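Phosphonate monoester hydrolase (Ruegeria pomeroyi, PDB 4UPK) belongs to the sulfatase family of the alkaline phosphatase clan, enzymes built on an alpha/beta fold with a large central beta sheet. Local coordinates at residues N35-I40 with G325-H330; Y207-S212 with A250-M255; H348-M351 with S357-K360; D393-I398 with E405-V410; T468-A473 with M479-Q484. One frame throughout, in Å; residues are numbered along the deposited sequence.

Interaction 1: residues N35-I40 with G325-H330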
# COMPACT_ATOMS: atom_id res chain seq x y z
N ASN A 35 -6.05 -23.29 -22.25
CA ASN A 35 -4.64 -23.10 -21.95
C ASN A 35 -4.09 -21.95 -22.74
O ASN A 35 -4.62 -21.61 -23.81
CB ASN A 35 -3.82 -24.35 -22.29
CG ASN A 35 -4.23 -25.62 -21.59
OD1 ASN A 35 -4.39 -25.67 -20.36
ND2 ASN A 35 -4.33 -26.69 -22.36
N VAL A 36 -3.02 -21.33 -22.22
CA VAL A 36 -2.29 -20.28 -22.92
C VAL A 36 -0.80 -20.63 -22.98
O VAL A 36 -0.16 -20.80 -21.95
CB VAL A 36 -2.57 -18.83 -22.41
CG1 VAL A 36 -1.82 -17.80 -23.26
CG2 VAL A 36 -4.07 -18.52 -22.42
N LEU A 37 -0.28 -20.78 -24.20
CA LEU A 37 1.13 -21.06 -24.43
C LEU A 37 1.71 -19.86 -25.16
O LEU A 37 1.43 -19.65 -26.34
CB LEU A 37 1.39 -22.38 -25.19
CG LEU A 37 2.88 -22.69 -25.55
CD1 LEU A 37 3.75 -22.83 -24.29
CD2 LEU A 37 3.00 -23.91 -26.40
N PHE A 38 2.49 -19.07 -24.43
CA PHE A 38 3.10 -17.85 -24.93
C PHE A 38 4.61 -18.02 -25.05
O PHE A 38 5.33 -18.03 -24.04
CB PHE A 38 2.71 -16.67 -24.01
CG PHE A 38 3.04 -15.27 -24.49
CD1 PHE A 38 3.48 -15.04 -25.79
CD2 PHE A 38 2.85 -14.18 -23.65
CE1 PHE A 38 3.77 -13.75 -26.23
CE2 PHE A 38 3.15 -12.89 -24.09
CZ PHE A 38 3.59 -12.69 -25.38
N ILE A 39 5.09 -18.21 -26.32
CA ILE A 39 6.52 -18.37 -26.60
C ILE A 39 7.05 -17.08 -27.22
O ILE A 39 6.46 -16.59 -28.19
CB ILE A 39 6.93 -19.61 -27.47
CG1 ILE A 39 6.37 -20.92 -26.91
CG2 ILE A 39 8.50 -19.70 -27.65
CD1 ILE A 39 6.58 -22.13 -27.87
N ILE A 40 8.18 -16.59 -26.68
CA ILE A 40 8.91 -15.43 -27.17
C ILE A 40 10.36 -15.84 -27.42
O ILE A 40 11.08 -16.25 -26.49
CB ILE A 40 8.79 -14.16 -26.24
CG1 ILE A 40 7.32 -13.72 -26.06
CG2 ILE A 40 9.68 -13.00 -26.77
CD1 ILE A 40 7.10 -12.57 -25.10
N GLY A 325 9.39 -27.84 -31.80
CA GLY A 325 8.71 -29.03 -32.30
C GLY A 325 8.38 -30.03 -31.20
O GLY A 325 7.32 -30.65 -31.22
N ARG A 326 9.27 -30.16 -30.21
CA ARG A 326 9.11 -31.02 -29.04
C ARG A 326 8.00 -30.50 -28.13
O ARG A 326 7.30 -31.30 -27.53
CB ARG A 326 10.41 -31.10 -28.23
CG ARG A 326 11.57 -31.82 -28.90
CD ARG A 326 12.84 -31.56 -28.09
NE ARG A 326 12.81 -32.28 -26.82
CZ ARG A 326 13.50 -31.95 -25.73
NH1 ARG A 326 14.28 -30.88 -25.73
NH2 ARG A 326 13.41 -32.69 -24.64
N VAL A 327 7.87 -29.15 -28.00
CA VAL A 327 6.84 -28.46 -27.21
C VAL A 327 5.46 -28.71 -27.86
O VAL A 327 4.51 -29.07 -27.17
CB VAL A 327 7.16 -26.94 -27.03
CG1 VAL A 327 6.02 -26.23 -26.31
CG2 VAL A 327 8.48 -26.74 -26.29
N ILE A 328 5.38 -28.56 -29.20
CA ILE A 328 4.17 -28.84 -29.99
C ILE A 328 3.79 -30.31 -29.87
O ILE A 328 2.63 -30.60 -29.60
CB ILE A 328 4.31 -28.38 -31.49
CG1 ILE A 328 4.57 -26.85 -31.64
CG2 ILE A 328 3.13 -28.87 -32.36
CD1 ILE A 328 3.49 -25.87 -30.97
N ALA A 329 4.77 -31.25 -30.05
CA ALA A 329 4.57 -32.70 -29.94
C ALA A 329 3.98 -33.08 -28.59
O ALA A 329 3.08 -33.92 -28.55
CB ALA A 329 5.88 -33.46 -30.18
N HIS A 330 4.43 -32.44 -27.49
CA HIS A 330 3.91 -32.64 -26.14
C HIS A 330 2.41 -32.31 -26.07
O HIS A 330 1.66 -33.04 -25.43
CB HIS A 330 4.67 -31.78 -25.12
CG HIS A 330 4.08 -31.81 -23.74
ND1 HIS A 330 4.18 -32.94 -22.93
CD2 HIS A 330 3.34 -30.87 -23.10
CE1 HIS A 330 3.52 -32.65 -21.82
NE2 HIS A 330 3.00 -31.41 -21.87
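Leu37 on strand 35-41 faces Val327 on helix 303-333, and their CA atoms, 9.8 Å apart, are the nearest pair between the two backbones. No hydrogen bond crosses. The contact is made by branched apolar side chains. Leu37 and Ile39 are two residues apart on the strand, so both point to the helix. Val327 points back at them. Its CG1 does the touching and meets Leu37 CD2 at 3.8 Å. The two side chains meet at a slant. CG1 of Val327 lies opposite the backbone N across the CA-CB bond (chi1 176°), and this turns it to the strand. The same methyl is approached by Ile39 CD1 at 4.4 Å, a looser contact. One methyl of the helix therefore meets two neighbouring side chains of one strand face. Phe221 of helix 213-224 and Tyr239 of strand 234-239 also touch Val327. The other face of the strand, with Val36 and Phe38, is covered by Leu394 and Ile398 of helix 394-402. Strand 35-41 runs parallel to strands 234-239 and 340-346 on its two sides. A sheet with helices packed on both faces is the layered alpha/beta/alpha core of the alkaline phosphatase superfamily.

Interaction 2: residues Y207-S212 with A250-M255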
# COMPACT_ATOMS: atom_id res chain seq x y z
N TYR A 207 29.76 -27.04 -24.92
CA TYR A 207 28.69 -27.98 -24.58
C TYR A 207 28.11 -28.68 -25.81
O TYR A 207 28.03 -28.08 -26.89
CB TYR A 207 27.58 -27.27 -23.76
CG TYR A 207 27.18 -25.93 -24.33
CD1 TYR A 207 26.22 -25.83 -25.34
CD2 TYR A 207 27.77 -24.75 -23.86
CE1 TYR A 207 25.86 -24.59 -25.87
CE2 TYR A 207 27.44 -23.51 -24.42
CZ TYR A 207 26.48 -23.43 -25.41
OH TYR A 207 26.15 -22.21 -25.94
N ARG A 208 27.71 -29.94 -25.65
CA ARG A 208 27.06 -30.72 -26.71
C ARG A 208 25.64 -30.16 -26.89
O ARG A 208 25.15 -29.47 -25.98
CB ARG A 208 27.00 -32.22 -26.36
CG ARG A 208 28.38 -32.86 -26.23
CD ARG A 208 28.35 -34.27 -25.67
NE ARG A 208 27.83 -35.22 -26.66
CZ ARG A 208 27.06 -36.26 -26.38
NH1 ARG A 208 26.70 -36.52 -25.12
NH2 ARG A 208 26.62 -37.05 -27.35
N ALA A 209 25.01 -30.42 -28.05
CA ALA A 209 23.65 -29.95 -28.37
C ALA A 209 22.62 -30.32 -27.30
O ALA A 209 21.81 -29.48 -26.94
CB ALA A 209 23.22 -30.46 -29.73
N GLU A 210 22.67 -31.56 -26.77
CA GLU A 210 21.74 -32.02 -25.74
C GLU A 210 21.95 -31.31 -24.39
O GLU A 210 21.09 -31.42 -23.51
CB GLU A 210 21.79 -33.56 -25.57
CG GLU A 210 23.18 -34.11 -25.33
CD GLU A 210 23.83 -34.70 -26.58
OE1 GLU A 210 24.21 -33.93 -27.49
OE2 GLU A 210 23.96 -35.95 -26.63
N ASP A 211 23.08 -30.58 -24.23
CA ASP A 211 23.41 -29.84 -23.01
C ASP A 211 23.34 -28.31 -23.18
O ASP A 211 23.75 -27.56 -22.28
CB ASP A 211 24.78 -30.29 -22.47
CG ASP A 211 24.78 -31.73 -22.02
OD1 ASP A 211 23.78 -32.17 -21.41
OD2 ASP A 211 25.78 -32.42 -22.25
N SER A 212 22.84 -27.85 -24.34
CA SER A 212 22.75 -26.43 -24.69
C SER A 212 21.70 -25.68 -23.88
O SER A 212 20.82 -26.30 -23.28
CB SER A 212 22.49 -26.26 -26.19
OG SER A 212 21.11 -26.28 -26.51
N ALA A 250 27.60 -28.26 -31.93
CA ALA A 250 27.69 -29.15 -33.11
C ALA A 250 26.34 -29.89 -33.31
O ALA A 250 25.78 -30.35 -32.31
CB ALA A 250 28.83 -30.15 -32.92
N PRO A 251 25.74 -29.95 -34.52
CA PRO A 251 26.27 -29.54 -35.84
C PRO A 251 25.86 -28.16 -36.35
O PRO A 251 26.22 -27.79 -37.48
CB PRO A 251 25.69 -30.62 -36.75
CG PRO A 251 24.32 -30.86 -36.18
CD PRO A 251 24.48 -30.70 -34.68
N TYR A 252 25.09 -27.40 -35.53
CA TYR A 252 24.55 -26.09 -35.90
C TYR A 252 25.54 -25.03 -36.26
O TYR A 252 25.19 -24.14 -37.05
CB TYR A 252 23.63 -25.56 -34.80
CG TYR A 252 22.49 -26.50 -34.48
CD1 TYR A 252 21.34 -26.54 -35.28
CD2 TYR A 252 22.55 -27.35 -33.38
CE1 TYR A 252 20.29 -27.42 -35.00
CE2 TYR A 252 21.52 -28.24 -33.10
CZ TYR A 252 20.39 -28.27 -33.90
OH TYR A 252 19.36 -29.11 -33.55
N ASN A 253 26.75 -25.08 -35.65
CA ASN A 253 27.83 -24.09 -35.80
C ASN A 253 28.26 -23.87 -37.26
O ASN A 253 28.52 -22.74 -37.65
CB ASN A 253 29.03 -24.48 -34.91
CG ASN A 253 29.68 -25.79 -35.28
OD1 ASN A 253 29.05 -26.85 -35.40
ND2 ASN A 253 30.98 -25.76 -35.46
N THR A 254 28.33 -24.95 -38.04
CA THR A 254 28.75 -24.97 -39.45
C THR A 254 27.69 -25.54 -40.40
O THR A 254 27.98 -25.72 -41.57
CB THR A 254 30.07 -25.72 -39.61
OG1 THR A 254 29.94 -26.98 -38.97
CG2 THR A 254 31.27 -24.94 -39.08
N MET A 255 26.45 -25.77 -39.92
CA MET A 255 25.38 -26.30 -40.78
C MET A 255 25.11 -25.45 -42.03
O MET A 255 24.82 -26.00 -43.08
CB MET A 255 24.12 -26.65 -39.97
CG MET A 255 23.07 -25.56 -39.87
SD MET A 255 21.57 -26.06 -39.00
CE MET A 255 21.15 -27.48 -39.85
O HOH W 1 29.09 -28.42 -29.56
O HOH W 2 26.42 -31.69 -30.02
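Ala209 meets Ala250 and Tyr252 where two surface loops come together, and its CA lies 6.3 Å from that of Ala250. The Ala209 side chain ends at CB, and this one atom makes the direct contacts. CB points to the 250-255 loop. It lies 3.6 Å from the carbonyl O of Ala250. On the Tyr252 ring it comes to the edge, near the ring plane, with CE2 at 4.4 Å. That is a loose apolar contact, not a stack on the face. The Tyr252 side chain also touches Thr318, Glu319 and Thr322 of helix 303-333.

Polar contact between the loops passes through two waters. One accepts from Ala250 N at 2.8 Å and donates to Tyr207 O at 2.9 Å. The second accepts from Ala209 N at 2.7 Å and donates to Ala250 O. Both backbone polar groups of Ala250 are thus used, each through its own water. The peptide bond between Ala250 and Pro251 is cis.

The 207-212 loop has order of its own. Residues 209-211 form a short 3-10 turn, with Asp211 N bonded to Arg208 O. Ser212 is the N-cap of helix 213-224. Its OG takes the backbone N of Ala215 and is also bonded to Glu319.

The chemistry is that of a hydrated surface junction. One alanine methyl against a carbonyl oxygen and a ring edge gives little apolar contact, and water carries the directed bonds between the backbones.

Interaction 3: residues H348-M351 with S357-K360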
# COMPACT_ATOMS: atom_id res chain seq x y z
N HIS A 348 12.02 -8.35 -30.50
CA HIS A 348 12.62 -7.37 -31.40
C HIS A 348 13.41 -8.15 -32.45
O HIS A 348 13.51 -9.38 -32.39
CB HIS A 348 13.59 -6.41 -30.63
CG HIS A 348 14.58 -7.13 -29.78
ND1 HIS A 348 14.34 -7.37 -28.44
CD2 HIS A 348 15.73 -7.76 -30.12
CE1 HIS A 348 15.33 -8.14 -28.02
NE2 HIS A 348 16.21 -8.37 -28.99
N GLY A 349 13.97 -7.41 -33.40
CA GLY A 349 14.80 -7.92 -34.47
C GLY A 349 16.28 -7.76 -34.19
O GLY A 349 16.71 -7.57 -33.05
N GLU A 350 17.06 -7.87 -35.26
CA GLU A 350 18.51 -7.88 -35.25
C GLU A 350 18.96 -7.37 -36.60
O GLU A 350 18.50 -7.90 -37.60
CB GLU A 350 18.96 -9.37 -35.08
CG GLU A 350 20.45 -9.65 -35.17
CD GLU A 350 21.36 -8.67 -34.45
OE1 GLU A 350 21.20 -8.54 -33.23
OE2 GLU A 350 22.13 -7.96 -35.13
N MET A 351 19.84 -6.34 -36.64
CA MET A 351 20.36 -5.79 -37.92
C MET A 351 21.17 -6.82 -38.70
O MET A 351 21.01 -6.91 -39.92
CB MET A 351 21.13 -4.49 -37.72
CG MET A 351 20.23 -3.34 -37.32
SD MET A 351 18.82 -3.02 -38.42
CE MET A 351 19.69 -2.40 -39.92
N SER A 357 25.60 -2.23 -39.35
CA SER A 357 25.22 -2.24 -37.96
C SER A 357 24.75 -3.61 -37.45
O SER A 357 24.37 -4.47 -38.25
CB SER A 357 24.20 -1.15 -37.65
OG SER A 357 23.01 -1.36 -38.38
N TRP A 358 24.82 -3.80 -36.12
CA TRP A 358 24.46 -5.03 -35.41
C TRP A 358 23.58 -4.64 -34.25
O TRP A 358 23.63 -3.50 -33.79
CB TRP A 358 25.73 -5.74 -34.93
CG TRP A 358 26.58 -6.23 -36.06
CD1 TRP A 358 27.43 -5.48 -36.82
CD2 TRP A 358 26.54 -7.53 -36.66
NE1 TRP A 358 27.91 -6.23 -37.87
CE2 TRP A 358 27.42 -7.50 -37.77
CE3 TRP A 358 25.85 -8.72 -36.37
CZ2 TRP A 358 27.66 -8.63 -38.56
CZ3 TRP A 358 26.08 -9.84 -37.16
CH2 TRP A 358 26.96 -9.79 -38.25
N GLY A 359 22.76 -5.59 -33.79
CA GLY A 359 21.82 -5.38 -32.70
C GLY A 359 20.51 -4.73 -33.11
O GLY A 359 20.01 -4.94 -34.23
N LYS A 360 19.94 -3.91 -32.20
CA LYS A 360 18.63 -3.28 -32.40
C LYS A 360 18.54 -1.80 -31.94
O LYS A 360 17.45 -1.25 -31.95
CB LYS A 360 17.52 -4.18 -31.80
CG LYS A 360 17.64 -4.48 -30.31
CD LYS A 360 18.66 -5.53 -29.99
CE LYS A 360 18.60 -5.86 -28.54
NZ LYS A 360 19.87 -6.48 -28.10
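Glu350 and Gly359 form the tight centre of this contact between two antiparallel loop segments. The Glu350 carboxylate folds back over the backbone of Gly359. A bend at chi2 (43°) brings it there, although CB starts away from the other segment. OE2 accepts from Gly359 N at 2.8 Å, on its syn side and 18° out of the carboxylate plane. It also takes the backbone N of Leu352, so two N-H groups hold this oxygen. In return Met351 N donates to Gly359 O at 2.8 Å, in the carbonyl plane. Beside this, Met351 CB sits 3.3 Å from Ser357 O.

The other end is looser and has no direct hydrogen bond between the segments. Lys360, partly exposed, lays its aliphatic chain over one face of the His348 ring. CE is 3.9 Å from the ring centroid, a CH-pi contact. His348 NE2 is bonded instead to Gln43 NE2, beyond the two segments.

Both segments lie in the connection between strands 340-346 and 372-375 of the large sheet. The Trp358 ring turns to helix 303-333, where it touches Ile306 and Leu309, and it meets Phe292 edge-to-face. Tyr313 of the same helix touches Glu350.

Interaction 4: residues D393-I398 with E405-V410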
# COMPACT_ATOMS: atom_id res chain seq x y z
N ASP A 393 -0.40 -5.51 -28.96
CA ASP A 393 -1.65 -6.20 -29.30
C ASP A 393 -1.72 -7.63 -28.75
O ASP A 393 -2.78 -8.25 -28.81
CB ASP A 393 -1.82 -6.24 -30.83
CG ASP A 393 -1.93 -4.90 -31.53
OD1 ASP A 393 -2.20 -3.87 -30.83
OD2 ASP A 393 -1.75 -4.86 -32.76
N LEU A 394 -0.61 -8.15 -28.21
CA LEU A 394 -0.57 -9.52 -27.71
C LEU A 394 -1.31 -9.73 -26.38
O LEU A 394 -2.18 -10.60 -26.31
CB LEU A 394 0.87 -10.04 -27.70
CG LEU A 394 1.41 -10.70 -28.99
CD1 LEU A 394 1.33 -9.78 -30.19
CD2 LEU A 394 2.85 -11.09 -28.81
N MET A 395 -0.99 -8.91 -25.36
CA MET A 395 -1.66 -8.96 -24.05
C MET A 395 -3.21 -8.87 -24.21
O MET A 395 -3.88 -9.76 -23.70
CB MET A 395 -1.09 -7.89 -23.06
CG MET A 395 -2.09 -7.46 -21.99
SD MET A 395 -1.30 -6.58 -20.66
CE MET A 395 -2.60 -6.54 -19.45
N PRO A 396 -3.79 -7.86 -24.93
CA PRO A 396 -5.25 -7.82 -25.06
C PRO A 396 -5.87 -8.99 -25.82
O PRO A 396 -7.01 -9.35 -25.53
CB PRO A 396 -5.51 -6.46 -25.75
CG PRO A 396 -4.26 -6.16 -26.46
CD PRO A 396 -3.16 -6.69 -25.59
N THR A 397 -5.11 -9.64 -26.73
CA THR A 397 -5.58 -10.82 -27.46
C THR A 397 -5.81 -12.00 -26.48
O THR A 397 -6.85 -12.66 -26.54
CB THR A 397 -4.60 -11.16 -28.58
OG1 THR A 397 -4.41 -10.03 -29.42
CG2 THR A 397 -5.07 -12.35 -29.43
N ILE A 398 -4.83 -12.24 -25.58
CA ILE A 398 -4.85 -13.32 -24.60
C ILE A 398 -6.00 -13.12 -23.64
O ILE A 398 -6.81 -14.04 -23.48
CB ILE A 398 -3.47 -13.49 -23.87
CG1 ILE A 398 -2.33 -13.82 -24.87
CG2 ILE A 398 -3.56 -14.54 -22.75
CD1 ILE A 398 -0.91 -13.38 -24.40
N GLU A 405 -11.33 -9.07 -18.43
CA GLU A 405 -11.40 -7.63 -18.70
C GLU A 405 -10.03 -7.08 -19.05
O GLU A 405 -9.04 -7.38 -18.36
CB GLU A 405 -11.96 -6.89 -17.48
CG GLU A 405 -12.33 -5.44 -17.75
CD GLU A 405 -12.83 -4.62 -16.57
OE1 GLU A 405 -13.20 -5.22 -15.53
OE2 GLU A 405 -12.87 -3.38 -16.69
N ILE A 406 -9.96 -6.31 -20.15
CA ILE A 406 -8.71 -5.68 -20.55
C ILE A 406 -8.69 -4.30 -19.85
O ILE A 406 -9.61 -3.51 -20.05
CB ILE A 406 -8.53 -5.55 -22.10
CG1 ILE A 406 -8.72 -6.91 -22.84
CG2 ILE A 406 -7.16 -4.91 -22.43
CD1 ILE A 406 -9.08 -6.78 -24.32
N PRO A 407 -7.64 -4.00 -19.05
CA PRO A 407 -7.55 -2.66 -18.44
C PRO A 407 -7.47 -1.55 -19.51
O PRO A 407 -6.95 -1.78 -20.61
CB PRO A 407 -6.23 -2.73 -17.64
CG PRO A 407 -5.94 -4.14 -17.48
CD PRO A 407 -6.46 -4.82 -18.69
N ASN A 408 -7.98 -0.33 -19.17
CA ASN A 408 -7.95 0.86 -20.03
C ASN A 408 -6.50 1.34 -20.29
O ASN A 408 -6.24 1.94 -21.33
CB ASN A 408 -8.80 1.99 -19.45
CG ASN A 408 -10.29 1.88 -19.71
OD1 ASN A 408 -10.76 1.06 -20.51
ND2 ASN A 408 -11.05 2.75 -19.07
N ALA A 409 -5.57 1.05 -19.35
CA ALA A 409 -4.13 1.37 -19.48
C ALA A 409 -3.50 0.75 -20.75
O ALA A 409 -2.54 1.29 -21.29
CB ALA A 409 -3.38 0.89 -18.25
N VAL A 410 -4.05 -0.39 -21.22
CA VAL A 410 -3.58 -1.11 -22.40
C VAL A 410 -3.86 -0.32 -23.68
O VAL A 410 -5.02 -0.06 -24.04
CB VAL A 410 -4.09 -2.58 -22.43
CG1 VAL A 410 -3.75 -3.29 -23.73
CG2 VAL A 410 -3.56 -3.38 -21.24
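A helix and the loop that follows it fold back on each other here: Pro396, in helix 394-402, meets Ile406 and Val410 of the loop before helix 416-419. Residues 407-410 of this loop form a type I beta turn. The contact is apolar and no hydrogen bond crosses it. The Pro396 ring is touched at two places. Its CB meets Ile406 CD1 at 3.9 Å, and its CD meets Val410 CG1 at 3.9 Å. Ile406 CD1 also lies 3.5 Å from the backbone O of Pro396.

The two methyls of Val410 serve different partners. CG1 takes the proline ring. CG2 takes the end of Met395, whose CE lies 3.8 Å away. The Met395 chain is extended past CG (chi3 -168°), which carries CE out to the loop. There CE also comes within 4.3 Å of Pro407 CD.

Polar bonds lie close by: Asp393 forms a salt bridge with Arg428, and Thr397 OG1 is bonded to Leu415 N.

Helix 394-402 packs on the large sheet through other side chains. Leu394 and Ile398 reach strands 35-41 and 340-346. Met395 and Pro407 both touch Glu117 of helix 114-120, which therefore borders the helix and the loop alike.

Interaction 5: residues T468-A473 with M479-Q484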
# COMPACT_ATOMS: atom_id res chain seq x y z
N THR A 468 8.21 6.11 -44.06
CA THR A 468 8.68 5.87 -42.70
C THR A 468 9.29 7.19 -42.26
O THR A 468 10.15 7.74 -42.95
CB THR A 468 9.63 4.68 -42.56
OG1 THR A 468 8.93 3.49 -42.91
CG2 THR A 468 10.18 4.53 -41.13
N LEU A 469 8.78 7.73 -41.17
CA LEU A 469 9.22 8.97 -40.58
C LEU A 469 9.92 8.67 -39.24
O LEU A 469 9.42 7.87 -38.45
CB LEU A 469 8.01 9.92 -40.37
CG LEU A 469 8.26 11.17 -39.49
CD1 LEU A 469 8.97 12.28 -40.25
CD2 LEU A 469 7.00 11.66 -38.93
N VAL A 470 11.08 9.32 -39.01
CA VAL A 470 11.83 9.25 -37.76
C VAL A 470 11.92 10.68 -37.21
O VAL A 470 12.34 11.59 -37.91
CB VAL A 470 13.23 8.59 -37.90
CG1 VAL A 470 14.00 8.61 -36.58
CG2 VAL A 470 13.13 7.15 -38.45
N GLU A 471 11.48 10.88 -35.94
CA GLU A 471 11.56 12.19 -35.28
C GLU A 471 12.27 12.06 -33.96
O GLU A 471 12.00 11.13 -33.20
CB GLU A 471 10.16 12.79 -35.08
CG GLU A 471 9.47 13.19 -36.38
CD GLU A 471 9.78 14.57 -36.92
OE1 GLU A 471 10.74 15.22 -36.43
OE2 GLU A 471 9.05 15.01 -37.84
N PHE A 472 13.17 13.00 -33.67
CA PHE A 472 13.97 13.07 -32.43
C PHE A 472 13.46 14.15 -31.47
O PHE A 472 13.08 15.23 -31.92
CB PHE A 472 15.44 13.40 -32.78
CG PHE A 472 16.13 12.33 -33.59
CD1 PHE A 472 16.06 12.34 -34.98
CD2 PHE A 472 16.80 11.28 -32.97
CE1 PHE A 472 16.66 11.34 -35.73
CE2 PHE A 472 17.41 10.29 -33.72
CZ PHE A 472 17.35 10.33 -35.10
N ALA A 473 13.52 13.88 -30.14
CA ALA A 473 13.20 14.84 -29.07
C ALA A 473 14.34 15.87 -29.03
O ALA A 473 14.11 17.06 -28.84
CB ALA A 473 13.11 14.11 -27.73
N MET A 479 14.04 11.91 -40.30
CA MET A 479 14.40 11.03 -41.39
C MET A 479 13.11 10.73 -42.13
O MET A 479 12.05 10.65 -41.53
CB MET A 479 15.04 9.70 -40.92
CG MET A 479 16.18 9.86 -39.95
SD MET A 479 17.09 8.34 -39.76
CE MET A 479 17.91 8.61 -38.22
N LEU A 480 13.19 10.59 -43.43
CA LEU A 480 12.04 10.23 -44.24
C LEU A 480 12.46 9.23 -45.31
O LEU A 480 13.33 9.53 -46.11
CB LEU A 480 11.35 11.45 -44.83
CG LEU A 480 10.01 11.17 -45.53
CD1 LEU A 480 8.94 10.77 -44.55
CD2 LEU A 480 9.59 12.37 -46.37
N PHE A 481 11.86 8.02 -45.29
CA PHE A 481 12.13 6.95 -46.23
C PHE A 481 10.89 6.66 -47.06
O PHE A 481 9.85 6.33 -46.51
CB PHE A 481 12.65 5.68 -45.49
CG PHE A 481 13.77 5.96 -44.50
CD1 PHE A 481 15.00 6.44 -44.93
CD2 PHE A 481 13.59 5.72 -43.15
CE1 PHE A 481 16.03 6.70 -44.02
CE2 PHE A 481 14.63 5.97 -42.23
CZ PHE A 481 15.84 6.45 -42.68
N ASP A 482 10.99 6.81 -48.38
CA ASP A 482 9.92 6.56 -49.33
C ASP A 482 10.03 5.11 -49.87
O ASP A 482 10.99 4.78 -50.57
CB ASP A 482 10.00 7.59 -50.47
CG ASP A 482 8.93 7.50 -51.55
OD1 ASP A 482 7.98 6.67 -51.41
OD2 ASP A 482 9.05 8.22 -52.57
N HIS A 483 9.05 4.26 -49.55
CA HIS A 483 9.01 2.88 -50.00
C HIS A 483 8.59 2.68 -51.47
O HIS A 483 8.72 1.58 -52.01
CB HIS A 483 8.31 1.95 -48.99
CG HIS A 483 8.91 2.02 -47.60
ND1 HIS A 483 10.17 1.49 -47.32
CD2 HIS A 483 8.41 2.57 -46.47
CE1 HIS A 483 10.38 1.73 -46.03
NE2 HIS A 483 9.35 2.38 -45.48
N GLN A 484 8.17 3.77 -52.14
CA GLN A 484 7.87 3.80 -53.57
C GLN A 484 9.12 4.27 -54.35
O GLN A 484 9.16 4.17 -55.57
CB GLN A 484 6.68 4.72 -53.86
CG GLN A 484 5.33 3.99 -53.89
CD GLN A 484 4.16 4.93 -54.00
OE1 GLN A 484 3.19 4.80 -53.25
NE2 GLN A 484 4.22 5.91 -54.90
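Thr468 and Phe481 form a hydrogen-bonded antiparallel pair, as do Val470 and Met479. Leu469 and Leu480 between them are a non-hydrogen-bonded pair. The strand axes are 4.7 Å apart and run at 175°.

Four backbone bonds join the strands. Phe481 N gives to Thr468 O at 2.9 Å, and Thr468 N gives to Phe481 O at 3.0 Å. Val470 and Met479 exchange the other two bonds.

One side-chain bond adds to these. Thr468 OG1 meets His483 NE2 at 2.8 Å, at the edge of the imidazole and in its plane. Either atom could be the donor. The threonine chi1 of -63° turns OG1, not CG2, to this ring.

Apolar contacts line the face that carries Thr468, Val470, Met479 and Phe481. Val470 and Met479 lie side by side, with CB to CB at 3.7 Å. Met479 stretches on until CE reaches the edge of the Phe472 ring, 3.6 Å from CZ. The other face, with Leu469 and Leu480, is covered by helix 499-515. Beyond the pairing, Glu471 forms a salt bridge with Arg507 of the second subunit.

The chemistry is that of a beta hairpin: backbone bonds set the register, apolar side chains pack on both faces, and a threonine-histidine bond ties the end.

How the interactions relate
Interaction 1 includes a strand of the large mixed sheet, and interaction 4 a helix packed on that sheet. They meet across strand 35-41, whose opposite faces are covered by helices 303-333 and 394-402. Both contacts are buried, apolar and without a hydrogen bond between their segments. Interaction 3 is buried too, but there backbone and carboxylate bonds lead. Interaction 2 lies at the surface and relies on water. Helix 303-333 borders interactions 2 and 3 and supplies one side of interaction 1. Interaction 5 belongs to a separate four-stranded sheet and is held by strand pairing. Its centre is about 18 Å from that of interaction 3 and about 41 Å from that of interaction 2.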